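Local coordinates for SnoaL-like domain-containing protein (Kribbella flavida, PDB 4GB5) that is of unknown function but carries a SnoaL-like domain of the NTF2 clan and packs as three copies in its assembly, at residues D89-H94 / D130-S135; T8-I13 / H82-D87; T38-I43 / P53-L58; Y121-V126 / S135-T140; D22-K27 / T75-T80. All blocks are in the same frame, centred on the assembly; numbering follows the deposited sequence. Where two conformers were deposited one is given.

In the fold
Interactions 1, 3 and 4 lie within one curved sheet; interactions 2 and 5 hold the two ends of helix 6-25 to its strand 74-87. Interactions 1 and 2 lie about 8 Å apart (centres) and touch through Trp132 and Asp9; interactions 1 and 4 share Ser135 and have centres about 9 Å apart. Interaction 3, about 11 Å from interaction 4 between centres, continues the sheet where Thr42 pairs with strand 131-145. Interactions 2 and 5 use the same helix and strand, about 20 Å apart between centres, and both touch the third subunit. No active site is established; triethylene glycol, probably from the crystallisation liquor, lies near Arg90, Thr55 and Lys138.

Interaction 1: D89-H94 / D130-S135; sequences DRATIH and DGWRLS
Trp132, whose ring meets the backbone of Asp89 and Arg90, gives its indole NE1 hydrogen to OD1 of Asp9, an oxygen also held by a salt bridge to Arg127. Leaving CB on the side of the backbone N (chi1 -73°), the indole reaches away from its own strand, and its six-membered ring comes obliquely against segment 89-94. Trp132 CH2 lies 3.7 Å from Asp89 C, and the neighbouring corner CZ3 is 4.0 Å from Ala91 CB. Further along, the touch is lighter: Ile93 CD1 meets Leu134 CD2 at 4.3 Å. The strand axes stay 8.9 Å apart because strand 114-128 runs between them and takes the backbone bonds of Ala91 and Ile93; their 54° angle reflects the twist of the sheet. Within 130-135, Arg133 NH1 bonds to Trp132 O at 3.0 Å from above the carbonyl plane. Replacing Trp132 by an alanine would probably open a gap over Asp89 to Ala91 and leave Asp9 OD1 without its indole donor. The contact thus combines an apolar ring, set obliquely against backbone and a small side chain, with one buried N-H that is satisfied by the helix 6-25 carboxylate.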
# COMPACT_ATOMS: atom_id res chain seq x y z
N ASP A 89 -3.42 -4.23 -26.95
CA ASP A 89 -2.39 -5.11 -26.35
C ASP A 89 -1.22 -4.33 -25.72
O ASP A 89 -0.17 -4.90 -25.46
CB ASP A 89 -1.86 -6.14 -27.37
CG ASP A 89 -1.08 -5.53 -28.51
OD1 ASP A 89 -1.22 -4.31 -28.73
OD2 ASP A 89 -0.34 -6.28 -29.20
N ARG A 90 -1.42 -3.04 -25.47
CA ARG A 90 -0.45 -2.21 -24.73
C ARG A 90 -1.12 -1.47 -23.59
O ARG A 90 -2.29 -1.18 -23.64
CB ARG A 90 0.18 -1.16 -25.63
CG ARG A 90 0.88 -1.74 -26.82
CD ARG A 90 1.60 -0.63 -27.59
NE ARG A 90 2.34 -1.14 -28.75
CZ ARG A 90 3.62 -1.53 -28.72
NH1 ARG A 90 4.33 -1.44 -27.61
NH2 ARG A 90 4.17 -2.02 -29.84
N ALA A 91 -0.35 -1.19 -22.56
CA ALA A 91 -0.84 -0.37 -21.48
C ALA A 91 0.28 0.45 -20.89
O ALA A 91 1.45 0.08 -20.96
CB ALA A 91 -1.50 -1.24 -20.37
N THR A 92 -0.11 1.56 -20.28
CA THR A 92 0.79 2.30 -19.40
C THR A 92 0.28 2.24 -17.99
O THR A 92 -0.94 2.19 -17.76
CB THR A 92 0.91 3.78 -19.79
OG1 THR A 92 -0.38 4.40 -19.75
CG2 THR A 92 1.44 3.89 -21.20
N ILE A 93 1.19 2.20 -17.03
CA ILE A 93 0.79 2.21 -15.65
C ILE A 93 1.67 3.18 -14.89
O ILE A 93 2.88 3.05 -14.89
CB ILE A 93 0.98 0.87 -14.99
CG1 ILE A 93 0.37 -0.26 -15.82
CG2 ILE A 93 0.40 0.91 -13.59
CD1 ILE A 93 1.25 -0.91 -16.81
N HIS A 94 1.02 4.08 -14.18
CA HIS A 94 1.68 4.93 -13.20
C HIS A 94 1.30 4.43 -11.83
O HIS A 94 0.11 4.17 -11.57
CB HIS A 94 1.24 6.38 -13.38
CG HIS A 94 1.63 7.27 -12.26
ND1 HIS A 94 2.84 7.94 -12.24
CD2 HIS A 94 0.96 7.67 -11.15
CE1 HIS A 94 2.91 8.69 -11.15
NE2 HIS A 94 1.80 8.51 -10.45
N ASP A 130 1.12 -15.35 -23.54
CA ASP A 130 1.05 -15.97 -22.22
C ASP A 130 0.56 -14.98 -21.15
O ASP A 130 0.76 -15.17 -19.95
CB ASP A 130 2.41 -16.53 -21.82
CG ASP A 130 2.85 -17.68 -22.70
OD1 ASP A 130 2.13 -18.70 -22.74
OD2 ASP A 130 3.91 -17.55 -23.35
N GLY A 131 -0.10 -13.91 -21.59
CA GLY A 131 -0.67 -12.94 -20.68
C GLY A 131 0.10 -11.63 -20.64
O GLY A 131 1.12 -11.45 -21.33
N TRP A 132 -0.41 -10.69 -19.87
CA TRP A 132 0.24 -9.39 -19.73
C TRP A 132 1.63 -9.52 -19.14
O TRP A 132 1.85 -10.31 -18.20
CB TRP A 132 -0.62 -8.43 -18.91
CG TRP A 132 -1.83 -7.95 -19.66
CD1 TRP A 132 -3.10 -8.49 -19.63
CD2 TRP A 132 -1.89 -6.84 -20.58
NE1 TRP A 132 -3.93 -7.79 -20.47
CE2 TRP A 132 -3.22 -6.76 -21.05
CE3 TRP A 132 -0.96 -5.88 -21.01
CZ2 TRP A 132 -3.64 -5.78 -21.96
CZ3 TRP A 132 -1.37 -4.91 -21.93
CH2 TRP A 132 -2.70 -4.87 -22.39
N ARG A 133 2.55 -8.69 -19.64
CA ARG A 133 3.89 -8.60 -19.08
C ARG A 133 4.36 -7.16 -19.06
O ARG A 133 3.99 -6.35 -19.91
CB ARG A 133 4.90 -9.38 -20.00
CG ARG A 133 4.70 -10.91 -20.08
CD ARG A 133 4.97 -11.60 -18.76
NE ARG A 133 4.90 -13.06 -18.87
CZ ARG A 133 3.80 -13.77 -18.79
NH1 ARG A 133 2.63 -13.21 -18.59
NH2 ARG A 133 3.88 -15.10 -18.88
N LEU A 134 5.19 -6.84 -18.08
CA LEU A 134 5.78 -5.52 -17.98
C LEU A 134 7.01 -5.44 -18.90
O LEU A 134 7.99 -6.17 -18.71
CB LEU A 134 6.19 -5.22 -16.53
CG LEU A 134 5.09 -5.07 -15.49
CD1 LEU A 134 5.63 -4.86 -14.11
CD2 LEU A 134 4.17 -3.92 -15.87
N SER A 135 6.93 -4.57 -19.89
CA SER A 135 7.96 -4.42 -20.93
C SER A 135 8.91 -3.26 -20.69
O SER A 135 9.98 -3.23 -21.25
CB SER A 135 7.30 -4.23 -22.30
OG SER A 135 6.37 -3.16 -22.23

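Interaction 2: T8-I13 / H82-D87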
# COMPACT_ATOMS: atom_id res chain seq x y z
N THR A 8 -10.88 -7.24 -17.11
CA THR A 8 -10.01 -8.35 -16.81
C THR A 8 -8.58 -7.96 -17.09
O THR A 8 -7.69 -8.25 -16.31
CB THR A 8 -10.38 -9.61 -17.58
OG1 THR A 8 -11.73 -9.99 -17.25
CG2 THR A 8 -9.42 -10.73 -17.24
N ASP A 9 -8.36 -7.27 -18.21
CA ASP A 9 -7.01 -6.79 -18.54
C ASP A 9 -6.47 -5.88 -17.45
O ASP A 9 -5.34 -6.03 -17.01
CB ASP A 9 -7.01 -6.01 -19.86
CG ASP A 9 -7.17 -6.88 -21.06
OD1 ASP A 9 -6.72 -8.05 -21.05
OD2 ASP A 9 -7.80 -6.40 -22.04
N ARG A 10 -7.28 -4.94 -16.99
CA ARG A 10 -6.86 -4.03 -15.92
C ARG A 10 -6.48 -4.79 -14.68
O ARG A 10 -5.45 -4.51 -14.08
CB ARG A 10 -7.97 -3.03 -15.57
CG ARG A 10 -7.50 -2.01 -14.51
CD ARG A 10 -8.62 -1.30 -13.80
NE ARG A 10 -9.60 -0.75 -14.71
CZ ARG A 10 -9.68 0.52 -15.09
NH1 ARG A 10 -8.78 1.41 -14.70
NH2 ARG A 10 -10.67 0.89 -15.91
N ALA A 11 -7.33 -5.71 -14.27
CA ALA A 11 -7.05 -6.46 -13.04
C ALA A 11 -5.75 -7.29 -13.18
O ALA A 11 -4.95 -7.37 -12.24
CB ALA A 11 -8.24 -7.35 -12.66
N GLU A 12 -5.53 -7.88 -14.34
CA GLU A 12 -4.33 -8.68 -14.59
C GLU A 12 -3.08 -7.80 -14.59
O GLU A 12 -2.02 -8.20 -14.07
CB GLU A 12 -4.46 -9.51 -15.87
CG GLU A 12 -5.41 -10.70 -15.73
CD GLU A 12 -5.57 -11.50 -17.00
OE1 GLU A 12 -4.96 -11.11 -18.02
OE2 GLU A 12 -6.30 -12.52 -16.97
N ILE A 13 -3.22 -6.58 -15.13
CA ILE A 13 -2.10 -5.62 -15.16
C ILE A 13 -1.79 -5.19 -13.74
O ILE A 13 -0.61 -5.11 -13.34
CB ILE A 13 -2.42 -4.45 -16.08
CG1 ILE A 13 -2.40 -4.92 -17.52
CG2 ILE A 13 -1.45 -3.26 -15.88
CD1 ILE A 13 -3.00 -3.87 -18.45
N HIS A 82 -2.42 2.44 -8.52
CA HIS A 82 -2.23 2.14 -9.95
C HIS A 82 -3.17 2.96 -10.82
O HIS A 82 -4.38 2.96 -10.60
CB HIS A 82 -2.43 0.65 -10.23
CG HIS A 82 -1.74 -0.23 -9.24
ND1 HIS A 82 -2.26 -0.44 -7.98
CD2 HIS A 82 -0.61 -0.96 -9.33
CE1 HIS A 82 -1.47 -1.27 -7.34
NE2 HIS A 82 -0.44 -1.58 -8.11
N VAL A 83 -2.61 3.63 -11.83
CA VAL A 83 -3.37 4.39 -12.81
C VAL A 83 -3.03 3.74 -14.15
O VAL A 83 -1.87 3.83 -14.62
CB VAL A 83 -2.96 5.83 -12.77
CG1 VAL A 83 -3.70 6.62 -13.83
CG2 VAL A 83 -3.16 6.47 -11.40
N VAL A 84 -4.00 3.01 -14.72
CA VAL A 84 -3.76 2.10 -15.84
C VAL A 84 -4.51 2.61 -17.05
O VAL A 84 -5.71 2.87 -16.99
CB VAL A 84 -4.26 0.69 -15.47
CG1 VAL A 84 -4.11 -0.23 -16.65
CG2 VAL A 84 -3.54 0.14 -14.23
N THR A 85 -3.80 2.73 -18.17
CA THR A 85 -4.40 3.11 -19.43
C THR A 85 -4.12 2.03 -20.43
O THR A 85 -2.97 1.72 -20.66
CB THR A 85 -3.82 4.45 -19.89
OG1 THR A 85 -3.93 5.40 -18.80
CG2 THR A 85 -4.55 4.98 -21.10
N ILE A 86 -5.16 1.44 -21.02
CA ILE A 86 -5.01 0.29 -21.89
C ILE A 86 -5.43 0.65 -23.32
O ILE A 86 -6.44 1.35 -23.53
CB ILE A 86 -5.89 -0.86 -21.42
CG1 ILE A 86 -5.50 -1.23 -19.99
CG2 ILE A 86 -5.77 -2.05 -22.36
CD1 ILE A 86 -6.53 -2.13 -19.29
N ASP A 87 -4.65 0.21 -24.29
CA ASP A 87 -4.98 0.38 -25.70
C ASP A 87 -4.67 -0.96 -26.34
O ASP A 87 -3.53 -1.25 -26.68
CB ASP A 87 -4.13 1.50 -26.29
CG ASP A 87 -4.38 1.74 -27.76
OD1 ASP A 87 -5.27 1.08 -28.32
OD2 ASP A 87 -3.67 2.59 -28.34
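The long N-terminal helix that packs against the curved sheet of NTF2-like folds rests here on its edge strand, with Asp9, Arg10 and Ile13 of helix 6-25 facing Val84 and Ile86 of strand 74-87. The two axes approach to 9.4 Å, the segments running at 132° to each other. Ile13 touches with both branches. Its CG1 departs beside the backbone N (chi1 -71°), which sends CD1 to Ile86 CG1 at 3.9 Å, while CG2 meets Val84 CG1 at 4.1 Å; the two isoleucine chains overlap side-on, running opposite ways. Ile86 CD1 in turn reaches the helix backbone, 3.7 Å from Arg10 N, and lies 4.0 Å from Asp9 CB. Beside this apolar patch the Arg10 chain runs along Val84, bends at chi3, and leaves NH1 4.1 Å from Val84 O, too far for a hydrogen bond. Its guanidinium is salt-bridged through NE to Glu7, and Glu15 of the second subunit accepts the Val84 backbone N-H and forms a long, weak ion pair with Arg10. The Asp9 carboxylate is held by Arg127. Between these segments the joint is therefore made by branched aliphatic groups, and the charged ends around it are paired with residues from the helix, the sheet and the neighbouring subunit.

Interaction 3: T38-I43 / P53-L58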
# COMPACT_ATOMS: atom_id res chain seq x y z
N THR A 38 8.63 -8.98 -20.12
CA THR A 38 9.08 -9.39 -21.44
C THR A 38 10.60 -9.66 -21.49
O THR A 38 11.36 -9.30 -20.58
CB THR A 38 8.77 -8.30 -22.48
OG1 THR A 38 9.38 -7.09 -22.08
CG2 THR A 38 7.27 -8.03 -22.62
N ASP A 39 11.04 -10.30 -22.57
CA ASP A 39 12.46 -10.54 -22.84
C ASP A 39 12.68 -10.11 -24.27
O ASP A 39 12.23 -10.79 -25.18
CB ASP A 39 12.80 -12.02 -22.69
CG ASP A 39 14.29 -12.30 -22.71
OD1 ASP A 39 15.08 -11.33 -22.87
OD2 ASP A 39 14.67 -13.49 -22.61
N PRO A 40 13.41 -9.00 -24.49
CA PRO A 40 14.08 -8.18 -23.49
C PRO A 40 13.15 -7.25 -22.74
O PRO A 40 11.97 -7.17 -23.03
CB PRO A 40 15.11 -7.42 -24.32
CG PRO A 40 14.45 -7.27 -25.67
CD PRO A 40 13.68 -8.54 -25.86
N LEU A 41 13.75 -6.52 -21.80
CA LEU A 41 13.05 -5.61 -20.90
C LEU A 41 13.76 -4.26 -20.95
O LEU A 41 15.00 -4.19 -20.91
CB LEU A 41 13.14 -6.16 -19.46
CG LEU A 41 12.60 -5.34 -18.29
CD1 LEU A 41 11.13 -5.10 -18.53
CD2 LEU A 41 12.77 -5.99 -16.98
N THR A 42 13.01 -3.16 -21.01
CA THR A 42 13.59 -1.85 -20.87
C THR A 42 13.53 -1.40 -19.41
O THR A 42 12.50 -1.53 -18.78
CB THR A 42 12.88 -0.84 -21.76
OG1 THR A 42 13.09 -1.23 -23.12
CG2 THR A 42 13.45 0.53 -21.57
N ILE A 43 14.66 -0.92 -18.88
CA ILE A 43 14.74 -0.48 -17.51
C ILE A 43 15.33 0.91 -17.39
O ILE A 43 16.23 1.27 -18.12
CB ILE A 43 15.58 -1.44 -16.66
CG1 ILE A 43 16.93 -1.65 -17.29
CG2 ILE A 43 14.88 -2.78 -16.53
CD1 ILE A 43 17.90 -2.43 -16.40
N PRO A 53 18.71 4.76 -19.16
CA PRO A 53 17.85 3.67 -19.61
C PRO A 53 18.59 2.69 -20.49
O PRO A 53 19.51 3.07 -21.27
CB PRO A 53 16.75 4.39 -20.40
CG PRO A 53 16.74 5.76 -19.91
CD PRO A 53 18.14 6.08 -19.47
N MSE A 54 18.24 1.43 -20.36
CA MSE A 54 18.75 0.43 -21.26
C MSE A 54 17.73 -0.64 -21.54
O MSE A 54 16.78 -0.82 -20.78
CB MSE A 54 20.03 -0.19 -20.71
CG MSE A 54 19.98 -0.67 -19.31
SE MSE A 54 21.81 -1.05 -18.70
CE MSE A 54 21.32 -2.01 -17.09
N THR A 55 17.92 -1.37 -22.64
CA THR A 55 17.06 -2.50 -22.95
C THR A 55 17.97 -3.70 -22.88
O THR A 55 18.98 -3.73 -23.59
CB THR A 55 16.40 -2.38 -24.34
OG1 THR A 55 15.59 -1.20 -24.37
CG2 THR A 55 15.56 -3.56 -24.62
N VAL A 56 17.63 -4.65 -22.00
CA VAL A 56 18.53 -5.73 -21.65
C VAL A 56 17.85 -7.09 -21.74
O VAL A 56 16.64 -7.19 -21.55
CB VAL A 56 19.12 -5.57 -20.23
CG1 VAL A 56 19.90 -4.24 -20.14
CG2 VAL A 56 18.04 -5.68 -19.17
N PRO A 57 18.62 -8.14 -22.05
CA PRO A 57 18.03 -9.46 -21.94
C PRO A 57 17.49 -9.72 -20.55
O PRO A 57 18.09 -9.31 -19.54
CB PRO A 57 19.21 -10.39 -22.18
CG PRO A 57 20.13 -9.59 -23.05
CD PRO A 57 20.03 -8.21 -22.45
N LEU A 58 16.40 -10.46 -20.49
CA LEU A 58 15.78 -10.71 -19.20
C LEU A 58 16.71 -11.50 -18.27
O LEU A 58 16.74 -11.22 -17.07
CB LEU A 58 14.43 -11.40 -19.39
CG LEU A 58 13.62 -11.58 -18.12
CD1 LEU A 58 13.38 -10.22 -17.44
CD2 LEU A 58 12.33 -12.27 -18.49
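Leu41, Ile43 and Val56 form the apolar centre on one face of the short ladder, with selenomethionine Met54 along its exposed border. Ile43 and Met54 lie side by side and point the same way, the Ile43 CD1 methyl 3.5 Å from Met54 CE. Ile43 gets there with CG1 between the backbone N and the carbonyl carbon (chi1 54°), and CD1 also reaches Val56 CG2 at 4.3 Å. Tyr61 of helix 58-69 covers Leu41, Ile43 and Val56, while Leu58 packs its methyl groups toward Thr38 O and Leu41 CD2. Between the strands runs a regular ladder: Leu41 and Val56 form a hydrogen-bonded pair, as do Ile43 and Met54, whose Ile43 N to Met54 O bond is 2.8 Å long. The intervening pair, Thr42 and Thr55, is non-hydrogen-bonded; on the other face their hydroxyls hydrogen-bond, Thr42 OG1 to Thr55 OG1 at 2.8 Å, while the Thr42 backbone pairs with strand 131-145. At the polar end the chain turns a corner at Asp39 and the cis-linked Pro40, whose CB sits 3.2 Å from Val56 O. Asp39 OD1 takes the N-H of Leu58 at 2.9 Å in a nearly straight bond (171°), met from above the carboxylate plane, and OD2 is salt-bridged to Arg34. Thr38 OG1 gives its proton to Pro40 O across the bend. These features describe an antiparallel edge pair of a mixed sheet, with strand 54-56 outermost within the chain and passing through Pro57, the N-cap residue, into helix 58-69.

Interaction 4: Y121-V126 / S135-T140; sequences YDNEAV and SSVKLT
Tyr121 and Asn123 carry the tight side of this hairpin contact, against Val137 and Leu139. The Tyr121 ring lies beside Val137, CD1 4.1 Å from Val137 CG1, and its CE1 is 4.0 Å from Leu139 CD1. Asn123 reaches across with OD1 and accepts the backbone N-H of Lys138 at 3.0 Å, the donor tilted 33° from the amide carbonyl plane; a chi1 of -72° swings CG clear of the carbonyl carbon and brings the amide to that nitrogen. A side-chain oxygen thus answers Lys138 N. Asp122 N still pairs directly with Lys138 O at 2.9 Å. Farther along, Ser135 and Ser136 both face Glu124, a classic beta bulge: Glu124 O receives Ser135 N at 2.9 Å, with weaker bonds from Ser135 OG and Ser136 N. The opposite, wetter side is looser. Glu124 and Lys138 are exposed; one water bonds both Asp122 O and Ser136 OG, and a second lies 2.7 Å from Asp122 OD2 and 2.6 Å from Thr140 OG1. Asp122 OD1 turns instead to His94, and Lys138 NZ bonds a triethylene glycol. The hairpin of strands 114-128 and 131-145 sits in mid-sheet, strand 90-102 flanking one side and strand 41-44 the other, with Tyr20 meeting the Tyr121 ring edge-to-face and Phe17 of the same helix 6-25 packed on Asn123.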
# COMPACT_ATOMS: atom_id res chain seq x y z
N TYR A 121 6.47 4.43 -10.21
CA TYR A 121 6.72 3.69 -11.42
C TYR A 121 5.92 4.34 -12.52
O TYR A 121 4.76 4.72 -12.32
CB TYR A 121 6.30 2.21 -11.31
CG TYR A 121 7.19 1.42 -10.39
CD1 TYR A 121 8.55 1.29 -10.65
CD2 TYR A 121 6.68 0.78 -9.27
CE1 TYR A 121 9.37 0.57 -9.79
CE2 TYR A 121 7.48 0.06 -8.46
CZ TYR A 121 8.80 -0.03 -8.67
OH TYR A 121 9.61 -0.77 -7.81
N ASP A 122 6.55 4.42 -13.71
CA ASP A 122 5.86 4.80 -14.93
C ASP A 122 6.27 3.78 -15.98
O ASP A 122 7.33 3.85 -16.59
CB ASP A 122 6.15 6.22 -15.34
CG ASP A 122 5.58 7.22 -14.37
OD1 ASP A 122 4.36 7.48 -14.46
OD2 ASP A 122 6.34 7.69 -13.50
N ASN A 123 5.45 2.73 -16.05
CA ASN A 123 5.80 1.49 -16.71
C ASN A 123 4.93 1.24 -17.93
O ASN A 123 3.92 1.91 -18.11
CB ASN A 123 5.58 0.33 -15.73
CG ASN A 123 6.61 0.28 -14.64
OD1 ASN A 123 7.46 1.17 -14.52
ND2 ASN A 123 6.54 -0.77 -13.79
N GLU A 124 5.36 0.32 -18.78
CA GLU A 124 4.56 -0.15 -19.91
C GLU A 124 4.35 -1.64 -19.80
O GLU A 124 5.20 -2.38 -19.28
CB GLU A 124 5.20 0.20 -21.27
CG GLU A 124 5.34 1.71 -21.47
CD GLU A 124 6.17 2.15 -22.66
OE1 GLU A 124 6.81 1.31 -23.32
OE2 GLU A 124 6.20 3.36 -22.93
N ALA A 125 3.20 -2.09 -20.27
CA ALA A 125 2.93 -3.53 -20.35
C ALA A 125 2.47 -3.89 -21.74
O ALA A 125 2.00 -3.04 -22.49
CB ALA A 125 1.87 -3.93 -19.35
N VAL A 126 2.67 -5.14 -22.10
CA VAL A 126 2.21 -5.69 -23.36
C VAL A 126 1.50 -7.00 -23.13
O VAL A 126 1.83 -7.78 -22.21
CB VAL A 126 3.35 -5.88 -24.37
CG1 VAL A 126 3.98 -4.56 -24.69
CG2 VAL A 126 4.36 -6.81 -23.86
N SER A 135 6.93 -4.57 -19.89
CA SER A 135 7.96 -4.42 -20.93
C SER A 135 8.91 -3.26 -20.69
O SER A 135 9.98 -3.23 -21.25
CB SER A 135 7.30 -4.23 -22.30
OG SER A 135 6.37 -3.16 -22.23
N SER A 136 8.50 -2.30 -19.86
CA SER A 136 9.36 -1.21 -19.49
C SER A 136 9.09 -0.82 -18.05
O SER A 136 7.93 -0.66 -17.64
CB SER A 136 9.09 -0.00 -20.40
OG SER A 136 9.81 1.12 -19.98
N VAL A 137 10.16 -0.67 -17.26
CA VAL A 137 10.06 -0.23 -15.87
C VAL A 137 10.85 1.06 -15.72
O VAL A 137 12.03 1.12 -16.13
CB VAL A 137 10.65 -1.28 -14.91
CG1 VAL A 137 10.61 -0.82 -13.46
CG2 VAL A 137 9.93 -2.59 -15.07
N LYS A 138 10.22 2.07 -15.17
CA LYS A 138 10.90 3.32 -14.90
C LYS A 138 10.55 3.78 -13.50
O LYS A 138 9.37 3.96 -13.17
CB LYS A 138 10.52 4.39 -15.88
CG LYS A 138 11.11 5.75 -15.56
CD LYS A 138 10.70 6.76 -16.61
CE LYS A 138 11.22 8.17 -16.34
NZ LYS A 138 10.72 9.12 -17.41
N LEU A 139 11.57 3.98 -12.67
CA LEU A 139 11.40 4.38 -11.33
C LEU A 139 11.89 5.81 -11.20
O LEU A 139 13.03 6.07 -11.50
CB LEU A 139 12.23 3.48 -10.43
CG LEU A 139 12.41 3.90 -8.98
CD1 LEU A 139 11.05 3.91 -8.31
CD2 LEU A 139 13.43 3.02 -8.23
N THR A 140 11.03 6.69 -10.71
CA THR A 140 11.37 8.09 -10.40
C THR A 140 11.26 8.28 -8.88
O THR A 140 10.18 8.16 -8.31
CB THR A 140 10.41 9.04 -11.14
OG1 THR A 140 10.52 8.88 -12.56
CG2 THR A 140 10.77 10.50 -10.82
O HOH W 1 8.87 6.92 -13.18
O HOH W 2 8.34 3.07 -18.95

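Interaction 5: D22-K27 / T75-T80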
# COMPACT_ATOMS: atom_id res chain seq x y z
N ASP A 22 6.92 -9.34 -5.65
CA ASP A 22 7.34 -10.65 -5.19
C ASP A 22 8.73 -11.06 -5.71
O ASP A 22 9.46 -11.72 -4.99
CB ASP A 22 6.36 -11.73 -5.64
CG ASP A 22 5.03 -11.69 -4.90
OD1 ASP A 22 5.03 -11.27 -3.71
OD2 ASP A 22 4.01 -12.17 -5.49
N ILE A 23 9.10 -10.69 -6.94
CA ILE A 23 10.44 -11.01 -7.45
C ILE A 23 11.48 -10.57 -6.45
O ILE A 23 12.34 -11.37 -6.03
CB ILE A 23 10.70 -10.34 -8.83
CG1 ILE A 23 9.88 -11.05 -9.89
CG2 ILE A 23 12.17 -10.43 -9.22
CD1 ILE A 23 9.76 -10.29 -11.20
N ALA A 24 11.45 -9.30 -6.08
CA ALA A 24 12.44 -8.78 -5.19
C ALA A 24 12.27 -9.33 -3.79
O ALA A 24 13.23 -9.78 -3.17
CB ALA A 24 12.36 -7.29 -5.16
N ASP A 25 11.06 -9.30 -3.28
CA ASP A 25 10.87 -9.49 -1.84
C ASP A 25 10.90 -10.97 -1.44
O ASP A 25 11.26 -11.31 -0.30
CB ASP A 25 9.58 -8.83 -1.35
CG ASP A 25 9.55 -7.34 -1.57
OD1 ASP A 25 10.63 -6.71 -1.71
OD2 ASP A 25 8.44 -6.75 -1.64
N LEU A 26 10.58 -11.86 -2.37
CA LEU A 26 10.81 -13.32 -2.18
C LEU A 26 12.17 -13.77 -2.71
O LEU A 26 12.51 -14.93 -2.56
CB LEU A 26 9.74 -14.14 -2.89
CG LEU A 26 8.29 -13.96 -2.46
CD1 LEU A 26 7.30 -14.60 -3.41
CD2 LEU A 26 8.09 -14.46 -1.03
N LYS A 27 12.93 -12.85 -3.30
CA LYS A 27 14.25 -13.11 -3.92
C LYS A 27 14.25 -14.25 -4.92
O LYS A 27 15.12 -15.13 -4.91
CB LYS A 27 15.35 -13.30 -2.89
CG LYS A 27 15.87 -12.01 -2.32
CD LYS A 27 17.14 -12.19 -1.52
CE LYS A 27 17.41 -11.08 -0.54
NZ LYS A 27 18.64 -11.33 0.23
N THR A 75 13.81 -7.09 1.80
CA THR A 75 13.24 -5.90 1.21
C THR A 75 11.72 -5.97 1.29
O THR A 75 11.15 -7.05 1.46
CB THR A 75 13.66 -5.69 -0.24
OG1 THR A 75 13.29 -6.82 -1.02
CG2 THR A 75 15.16 -5.50 -0.39
N HIS A 76 11.06 -4.82 1.14
CA HIS A 76 9.62 -4.78 1.02
C HIS A 76 9.24 -3.64 0.08
O HIS A 76 9.56 -2.48 0.32
CB HIS A 76 8.92 -4.55 2.38
CG HIS A 76 7.44 -4.78 2.34
ND1 HIS A 76 6.90 -6.05 2.41
CD2 HIS A 76 6.40 -3.93 2.21
CE1 HIS A 76 5.59 -5.96 2.33
NE2 HIS A 76 5.27 -4.70 2.20
N HIS A 77 8.54 -4.01 -0.98
CA HIS A 77 8.00 -3.07 -1.94
C HIS A 77 6.52 -2.97 -1.75
O HIS A 77 5.83 -3.96 -2.02
CB HIS A 77 8.30 -3.49 -3.38
CG HIS A 77 9.74 -3.43 -3.75
ND1 HIS A 77 10.67 -4.26 -3.19
CD2 HIS A 77 10.40 -2.66 -4.64
CE1 HIS A 77 11.87 -3.99 -3.69
NE2 HIS A 77 11.73 -3.03 -4.59
N ALA A 78 6.04 -1.78 -1.38
CA ALA A 78 4.61 -1.52 -1.27
C ALA A 78 4.21 -0.66 -2.46
O ALA A 78 4.54 0.54 -2.52
CB ALA A 78 4.33 -0.82 0.03
N ILE A 79 3.51 -1.26 -3.41
CA ILE A 79 3.11 -0.60 -4.67
C ILE A 79 1.61 -0.36 -4.61
O ILE A 79 0.81 -1.29 -4.40
CB ILE A 79 3.52 -1.43 -5.88
CG1 ILE A 79 5.00 -1.80 -5.76
CG2 ILE A 79 3.19 -0.72 -7.19
CD1 ILE A 79 5.51 -2.64 -6.89
N THR A 80 1.22 0.90 -4.79
CA THR A 80 -0.14 1.32 -4.58
C THR A 80 -0.57 2.33 -5.62
O THR A 80 0.27 2.87 -6.38
CB THR A 80 -0.28 1.99 -3.20
OG1 THR A 80 0.57 3.16 -3.13
CG2 THR A 80 0.09 1.07 -2.11
O HOH W 3 14.87 -8.98 -1.21
O HOH W 4 13.19 -9.96 1.28
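A His-carboxylate hydrogen bond closes the C-terminal end of helix 6-25 in a buried contact, where Asp25 reaches strand 74-87 at Thr75 and His77. Asp25 OD1 takes two bonds: Thr75 OG1 donates to it at 2.8 Å on the anti side, and His77 ND1 at 2.9 Å on the syn side, with OD1 near the plane of the imidazole and at its edge. The other oxygen, OD2, accepts His77 N at 2.8 Å in a straight bond (167°). With CG anti to the carbonyl carbon (chi1 -61°) the carboxylate faces the strand, its plane 35° from that of the ring. Ala24 CB packs against the ring obliquely, 3.6 Å from His77 CE1. Two waters link the parts further, one joining Ala24 O to Thr75 OG1, the other Asp25 O to Thr75 N, and the helix ends just beyond in a Schellman motif with Lys27 at positive phi. OD2 also accepts His96 NE2 of the third subunit, and His76 meets the ring of that same His96. An alanine in place of Asp25 is likely to leave His77 ND1 and Thr75 OG1 without their shared acceptor and the imidazole free to turn. Four donors, one of them from the third subunit, thus converge on one buried carboxylate that ties helix end, strand and subunit together; the ND1 bond, with Ala24 against the ring, sets the rotation of His77.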